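PDB 5EJR: myosin-I heavy chain from Dictyostelium discoideum, which is an actin-based motor with ATPase activity that acts in adhesion and the early steps of phagocytosis, seen here as its second MyTH4-FERM tail module. Local coordinates for residues A[40-54]-A[106-120]. Residues are numbered along the deposited sequence; the frame is centred on the assembly and turned at random. Where two conformers were deposited one is given.
Sequences TAFYFNKDPIKESLI and EIYCQAYRQTNKNPK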
loop_
_atom_site.group_PDB
_atom_site.type_symbol
_atom_site.label_atom_id
_atom_site.label_comp_id
_atom_site.label_asym_id
_atom_site.label_seq_id
_atom_site.Cartn_x
_atom_site.Cartn_y
_atom_site.Cartn_z
ATOM N N THR A 40 -37.601 3.343 19.404
ATOM C CA THR A 40 -37.332 4.546 18.589
ATOM C C THR A 40 -35.815 4.835 18.418
ATOM O O THR A 40 -35.423 5.632 17.552
ATOM C CB THR A 40 -38.096 5.774 19.121
ATOM O OG1 THR A 40 -37.596 6.138 20.406
ATOM C CG2 THR A 40 -39.600 5.560 19.184
ATOM N N ALA A 41 -34.973 4.181 19.250
ATOM C CA ALA A 41 -33.523 4.308 19.210
ATOM C C ALA A 41 -32.974 3.589 17.971
ATOM O O ALA A 41 -31.893 3.934 17.514
ATOM C CB ALA A 41 -32.908 3.728 20.476
ATOM N N PHE A 42 -33.733 2.608 17.426
ATOM C CA PHE A 42 -33.384 1.851 16.223
ATOM C C PHE A 42 -33.776 2.581 14.930
ATOM O O PHE A 42 -33.509 2.070 13.840
ATOM C CB PHE A 42 -34.086 0.488 16.237
ATOM C CG PHE A 42 -33.584 -0.504 17.255
ATOM C CD1 PHE A 42 -32.291 -1.014 17.174
ATOM C CD2 PHE A 42 -34.424 -0.984 18.250
ATOM C CE1 PHE A 42 -31.837 -1.957 18.097
ATOM C CE2 PHE A 42 -33.971 -1.933 19.168
ATOM C CZ PHE A 42 -32.684 -2.416 19.081
ATOM N N TYR A 43 -34.430 3.743 15.041
ATOM C CA TYR A 43 -34.923 4.457 13.875
ATOM C C TYR A 43 -34.116 5.693 13.536
ATOM O O TYR A 43 -33.622 6.381 14.437
ATOM C CB TYR A 43 -36.423 4.814 14.040
ATOM C CG TYR A 43 -37.349 3.663 14.379
ATOM C CD1 TYR A 43 -37.128 2.388 13.866
ATOM C CD2 TYR A 43 -38.501 3.868 15.132
ATOM C CE1 TYR A 43 -37.964 1.322 14.188
ATOM C CE2 TYR A 43 -39.374 2.819 15.420
ATOM C CZ TYR A 43 -39.097 1.543 14.949
ATOM O OH TYR A 43 -39.938 0.492 15.223
ATOM N N PHE A 44 -34.018 5.987 12.223
ATOM C CA PHE A 44 -33.332 7.153 11.665
ATOM C C PHE A 44 -33.866 8.469 12.244
ATOM O O PHE A 44 -35.066 8.610 12.467
ATOM C CB PHE A 44 -33.433 7.174 10.118
ATOM C CG PHE A 44 -32.919 8.442 9.455
ATOM C CD1 PHE A 44 -33.750 9.545 9.281
ATOM C CD2 PHE A 44 -31.589 8.553 9.065
ATOM C CE1 PHE A 44 -33.257 10.738 8.735
ATOM C CE2 PHE A 44 -31.103 9.740 8.500
ATOM C CZ PHE A 44 -31.939 10.824 8.342
ATOM N N ASN A 45 -32.964 9.426 12.461
ATOM C CA ASN A 45 -33.273 10.776 12.900
ATOM C C ASN A 45 -32.269 11.716 12.266
ATOM O O ASN A 45 -31.082 11.394 12.185
ATOM C CB ASN A 45 -33.285 10.909 14.423
ATOM C CG ASN A 45 -34.003 12.147 14.901
ATOM O OD1 ASN A 45 -33.618 13.288 14.600
ATOM N ND2 ASN A 45 -35.084 11.944 15.637
ATOM N N LYS A 46 -32.757 12.874 11.802
ATOM C CA LYS A 46 -31.965 13.902 11.122
ATOM C C LYS A 46 -30.999 14.647 12.049
ATOM O O LYS A 46 -30.090 15.315 11.557
ATOM C CB LYS A 46 -32.890 14.919 10.407
ATOM C CG LYS A 46 -33.752 14.344 9.279
ATOM C CD LYS A 46 -33.055 14.387 7.915
ATOM C CE LYS A 46 -33.959 13.930 6.796
ATOM N NZ LYS A 46 -33.206 13.691 5.535
ATOM N N ASP A 47 -31.220 14.573 13.372
ATOM C CA ASP A 47 -30.417 15.259 14.385
ATOM C C ASP A 47 -29.290 14.397 14.954
ATOM O O ASP A 47 -29.501 13.200 15.180
ATOM C CB ASP A 47 -31.314 15.773 15.532
ATOM C CG ASP A 47 -32.312 16.853 15.135
ATOM O OD1 ASP A 47 -32.038 17.589 14.150
ATOM O OD2 ASP A 47 -33.350 16.986 15.827
ATOM N N PRO A 48 -28.100 14.994 15.237
ATOM C CA PRO A 48 -27.004 14.206 15.826
ATOM C C PRO A 48 -27.309 13.813 17.266
ATOM O O PRO A 48 -27.737 14.668 18.041
ATOM C CB PRO A 48 -25.794 15.156 15.756
ATOM C CG PRO A 48 -26.221 16.319 14.908
ATOM C CD PRO A 48 -27.702 16.406 15.054
ATOM N N ILE A 49 -27.102 12.522 17.619
ATOM C CA ILE A 49 -27.338 11.980 18.962
ATOM C C ILE A 49 -26.449 12.686 20.015
ATOM O O ILE A 49 -25.279 12.990 19.751
ATOM C CB ILE A 49 -27.257 10.426 19.040
ATOM C CG1 ILE A 49 -25.830 9.889 18.708
ATOM C CG2 ILE A 49 -28.352 9.780 18.168
ATOM C CD1 ILE A 49 -25.524 8.417 19.045
ATOM N N LYS A 50 -27.050 12.985 21.184
ATOM C CA LYS A 50 -26.452 13.709 22.316
ATOM C C LYS A 50 -25.653 12.813 23.278
ATOM O O LYS A 50 -24.902 13.317 24.115
ATOM C CB LYS A 50 -27.539 14.514 23.068
ATOM C CG LYS A 50 -28.622 13.655 23.738
ATOM C CD LYS A 50 -29.658 14.490 24.493
ATOM C CE LYS A 50 -30.616 13.636 25.298
ATOM N NZ LYS A 50 -30.012 13.160 26.573
ATOM N N GLU A 51 -25.831 11.495 23.148
ATOM C CA GLU A 51 -25.197 10.438 23.943
ATOM C C GLU A 51 -25.175 9.146 23.119
ATOM O O GLU A 51 -25.991 8.998 22.208
ATOM C CB GLU A 51 -25.973 10.209 25.259
ATOM C CG GLU A 51 -27.455 9.910 25.076
ATOM C CD GLU A 51 -28.332 10.006 26.310
ATOM O OE1 GLU A 51 -28.152 10.960 27.104
ATOM O OE2 GLU A 51 -29.244 9.160 26.448
ATOM N N SER A 52 -24.287 8.197 23.462
ATOM C CA SER A 52 -24.188 6.914 22.760
ATOM C C SER A 52 -25.487 6.106 22.875
ATOM O O SER A 52 -26.243 6.312 23.823
ATOM C CB SER A 52 -23.017 6.099 23.296
ATOM O OG SER A 52 -23.212 5.668 24.631
ATOM N N LEU A 53 -25.739 5.191 21.909
ATOM C CA LEU A 53 -26.921 4.320 21.891
ATOM C C LEU A 53 -26.817 3.256 22.982
ATOM O O LEU A 53 -27.811 2.943 23.640
ATOM C CB LEU A 53 -27.115 3.630 20.517
ATOM C CG LEU A 53 -27.220 4.494 19.255
ATOM C CD1 LEU A 53 -27.485 3.618 18.042
ATOM C CD2 LEU A 53 -28.334 5.544 19.363
ATOM N N ILE A 54 -25.623 2.687 23.157
ATOM C CA ILE A 54 -25.386 1.663 24.176
ATOM C C ILE A 54 -24.917 2.346 25.465
ATOM O O ILE A 54 -24.154 3.313 25.405
ATOM C CB ILE A 54 -24.392 0.578 23.655
ATOM C CG1 ILE A 54 -25.040 -0.262 22.532
ATOM C CG2 ILE A 54 -23.856 -0.338 24.780
ATOM C CD1 ILE A 54 -24.047 -0.942 21.586
ATOM N N GLU A 106 -21.384 -0.472 19.035
ATOM C CA GLU A 106 -21.946 0.861 18.965
ATOM C C GLU A 106 -21.838 1.461 17.557
ATOM O O GLU A 106 -22.762 2.157 17.125
ATOM C CB GLU A 106 -21.284 1.753 20.025
ATOM C CG GLU A 106 -22.222 2.803 20.591
ATOM C CD GLU A 106 -22.384 4.041 19.735
ATOM O OE1 GLU A 106 -21.491 4.311 18.897
ATOM O OE2 GLU A 106 -23.398 4.755 19.914
ATOM N N ILE A 107 -20.733 1.175 16.830
ATOM C CA ILE A 107 -20.557 1.660 15.459
ATOM C C ILE A 107 -21.585 0.979 14.540
ATOM O O ILE A 107 -22.276 1.699 13.807
ATOM C CB ILE A 107 -19.095 1.601 14.932
ATOM C CG1 ILE A 107 -18.183 2.481 15.827
ATOM C CG2 ILE A 107 -19.036 2.101 13.473
ATOM C CD1 ILE A 107 -16.659 2.356 15.568
ATOM N N TYR A 108 -21.736 -0.373 14.661
ATOM C CA TYR A 108 -22.664 -1.209 13.880
ATOM C C TYR A 108 -24.132 -0.815 14.123
ATOM O O TYR A 108 -24.906 -0.766 13.180
ATOM C CB TYR A 108 -22.489 -2.692 14.231
ATOM C CG TYR A 108 -21.468 -3.423 13.384
ATOM C CD1 TYR A 108 -21.824 -3.994 12.163
ATOM C CD2 TYR A 108 -20.165 -3.611 13.837
ATOM C CE1 TYR A 108 -20.898 -4.710 11.401
ATOM C CE2 TYR A 108 -19.222 -4.291 13.067
ATOM C CZ TYR A 108 -19.596 -4.849 11.857
ATOM O OH TYR A 108 -18.673 -5.566 11.138
ATOM N N CYS A 109 -24.502 -0.540 15.396
ATOM C CA CYS A 109 -25.849 -0.103 15.780
ATOM C C CYS A 109 -26.141 1.287 15.241
ATOM O O CYS A 109 -27.217 1.470 14.693
ATOM C CB CYS A 109 -26.047 -0.178 17.288
ATOM S SG CYS A 109 -26.015 -1.861 17.950
ATOM N N GLN A 110 -25.183 2.246 15.316
ATOM C CA GLN A 110 -25.403 3.604 14.774
ATOM C C GLN A 110 -25.618 3.578 13.271
ATOM O O GLN A 110 -26.417 4.368 12.759
ATOM C CB GLN A 110 -24.227 4.550 15.051
ATOM C CG GLN A 110 -24.066 5.016 16.491
ATOM C CD GLN A 110 -22.904 5.982 16.652
ATOM O OE1 GLN A 110 -22.145 6.275 15.717
ATOM N NE2 GLN A 110 -22.773 6.548 17.840
ATOM N N ALA A 111 -24.841 2.721 12.551
ATOM C CA ALA A 111 -24.910 2.633 11.096
ATOM C C ALA A 111 -26.260 2.046 10.717
ATOM O O ALA A 111 -26.951 2.628 9.878
ATOM C CB ALA A 111 -23.767 1.772 10.555
ATOM N N TYR A 112 -26.647 0.934 11.369
ATOM C CA TYR A 112 -27.908 0.249 11.121
ATOM C C TYR A 112 -29.133 1.132 11.413
ATOM O O TYR A 112 -30.016 1.250 10.560
ATOM C CB TYR A 112 -28.007 -1.097 11.864
ATOM C CG TYR A 112 -29.331 -1.766 11.568
ATOM C CD1 TYR A 112 -29.549 -2.410 10.352
ATOM C CD2 TYR A 112 -30.417 -1.620 12.432
ATOM C CE1 TYR A 112 -30.798 -2.944 10.029
ATOM C CE2 TYR A 112 -31.668 -2.152 12.120
ATOM C CZ TYR A 112 -31.853 -2.808 10.917
ATOM O OH TYR A 112 -33.082 -3.329 10.614
ATOM N N ARG A 113 -29.182 1.747 12.608
ATOM C CA ARG A 113 -30.266 2.658 13.022
ATOM C C ARG A 113 -30.514 3.701 11.926
ATOM O O ARG A 113 -31.662 3.979 11.585
ATOM C CB ARG A 113 -29.899 3.351 14.350
ATOM C CG ARG A 113 -30.628 4.667 14.622
ATOM C CD ARG A 113 -29.791 5.589 15.473
ATOM N NE ARG A 113 -30.297 6.955 15.487
ATOM C CZ ARG A 113 -31.064 7.457 16.449
ATOM N NH1 ARG A 113 -31.462 6.692 17.457
ATOM N NH2 ARG A 113 -31.447 8.725 16.408
ATOM N N GLN A 114 -29.440 4.242 11.343
ATOM C CA GLN A 114 -29.593 5.278 10.335
ATOM C C GLN A 114 -30.105 4.753 8.970
ATOM O O GLN A 114 -30.536 5.554 8.144
ATOM C CB GLN A 114 -28.313 6.094 10.223
ATOM C CG GLN A 114 -28.070 6.997 11.448
ATOM C CD GLN A 114 -29.081 8.121 11.578
ATOM O OE1 GLN A 114 -30.119 7.999 12.240
ATOM N NE2 GLN A 114 -28.808 9.233 10.931
ATOM N N THR A 115 -30.157 3.424 8.782
ATOM C CA THR A 115 -30.697 2.804 7.554
ATOM C C THR A 115 -32.194 2.462 7.716
ATOM O O THR A 115 -32.882 2.251 6.720
ATOM C CB THR A 115 -29.940 1.511 7.176
ATOM O OG1 THR A 115 -30.329 0.445 8.038
ATOM C CG2 THR A 115 -28.432 1.673 7.159
ATOM N N ASN A 116 -32.666 2.347 8.966
ATOM C CA ASN A 116 -34.041 1.987 9.320
ATOM C C ASN A 116 -34.944 3.226 9.360
ATOM O O ASN A 116 -34.728 4.113 10.183
ATOM C CB ASN A 116 -34.041 1.262 10.673
ATOM C CG ASN A 116 -35.125 0.239 10.880
ATOM O OD1 ASN A 116 -35.604 -0.418 9.948
ATOM N ND2 ASN A 116 -35.459 0.002 12.136
ATOM N N LYS A 117 -35.944 3.284 8.455
ATOM C CA LYS A 117 -36.938 4.364 8.314
ATOM C C LYS A 117 -36.282 5.715 7.984
ATOM O O LYS A 117 -36.540 6.740 8.619
ATOM C CB LYS A 117 -37.906 4.447 9.522
ATOM C CG LYS A 117 -38.685 3.155 9.784
ATOM C CD LYS A 117 -39.700 3.308 10.922
ATOM C CE LYS A 117 -40.295 1.990 11.379
ATOM N NZ LYS A 117 -41.161 1.354 10.345
ATOM N N ASN A 118 -35.432 5.691 6.959
ATOM C CA ASN A 118 -34.730 6.850 6.449
ATOM C C ASN A 118 -35.604 7.433 5.312
ATOM O O ASN A 118 -35.974 6.684 4.404
ATOM C CB ASN A 118 -33.352 6.405 5.921
ATOM C CG ASN A 118 -32.368 7.505 5.628
ATOM O OD1 ASN A 118 -32.720 8.617 5.234
ATOM N ND2 ASN A 118 -31.086 7.200 5.797
ATOM N N PRO A 119 -35.944 8.743 5.315
ATOM C CA PRO A 119 -36.796 9.279 4.232
ATOM C C PRO A 119 -36.102 9.358 2.872
ATOM O O PRO A 119 -36.750 9.696 1.876
ATOM C CB PRO A 119 -37.192 10.671 4.746
ATOM C CG PRO A 119 -36.075 11.068 5.651
ATOM C CD PRO A 119 -35.626 9.787 6.313
ATOM N N LYS A 120 -34.784 9.071 2.829
ATOM C CA LYS A 120 -33.999 9.107 1.587
ATOM C C LYS A 120 -33.323 7.770 1.347
ATOM O O LYS A 120 -32.542 7.304 2.182
ATOM C CB LYS A 120 -32.974 10.255 1.580
ATOM C CG LYS A 120 -33.596 11.644 1.660
ATOM C CD LYS A 120 -32.543 12.742 1.629
ATOM C CE LYS A 120 -33.145 14.128 1.592
ATOM N NZ LYS A 120 -33.826 14.425 0.298
HETATM O O HOH W 1 -30.055 10.470 14.712
HETATM O O HOH W 2 -31.925 11.152 4.697
#
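The Arg113 guanidinium is sandwiched: the carbonyl oxygen of Tyr43 sits over the centre of one face, 3.4 Å from CZ, and Ile49 CG2 lies over the opposite one. The extended Arg113 chain leaves with its CG opposite the backbone N (chi1 158°) and carries the group to the 40-54 loop, where NH1 donates to Ala41 O (2.8 Å) and NH2 reaches a water shared with the carbonyls of Asn45 and Asp47. The Phe44 ring carries the Asn118 amide stacked on one face, planes 18° apart, with OD1 over the ring centre and ND2 hydrogen-bonded to Ser123 OG; Lys46 CD lies at its edge and Pro119 CD meets CE1 at 3.5 Å. Tyr43 takes Lys117 CE on a face, a CH-pi contact, and Asn116 ND2 at the edge. Phe44 N bonds to Asn116 O (2.9 Å), and the Gln114 side chain takes Asn45 N on an in-plane lone pair of OE1 (3.2 Å). Farther along, Leu53 CD1 packs on Cys109. Within the helical MyTH4 domain, 40-54 thus runs along helix 104-113 and the turn after it, flanked by Phe68 of helix 58-75 and, through Phe42 and Ile54, by helix 5-11.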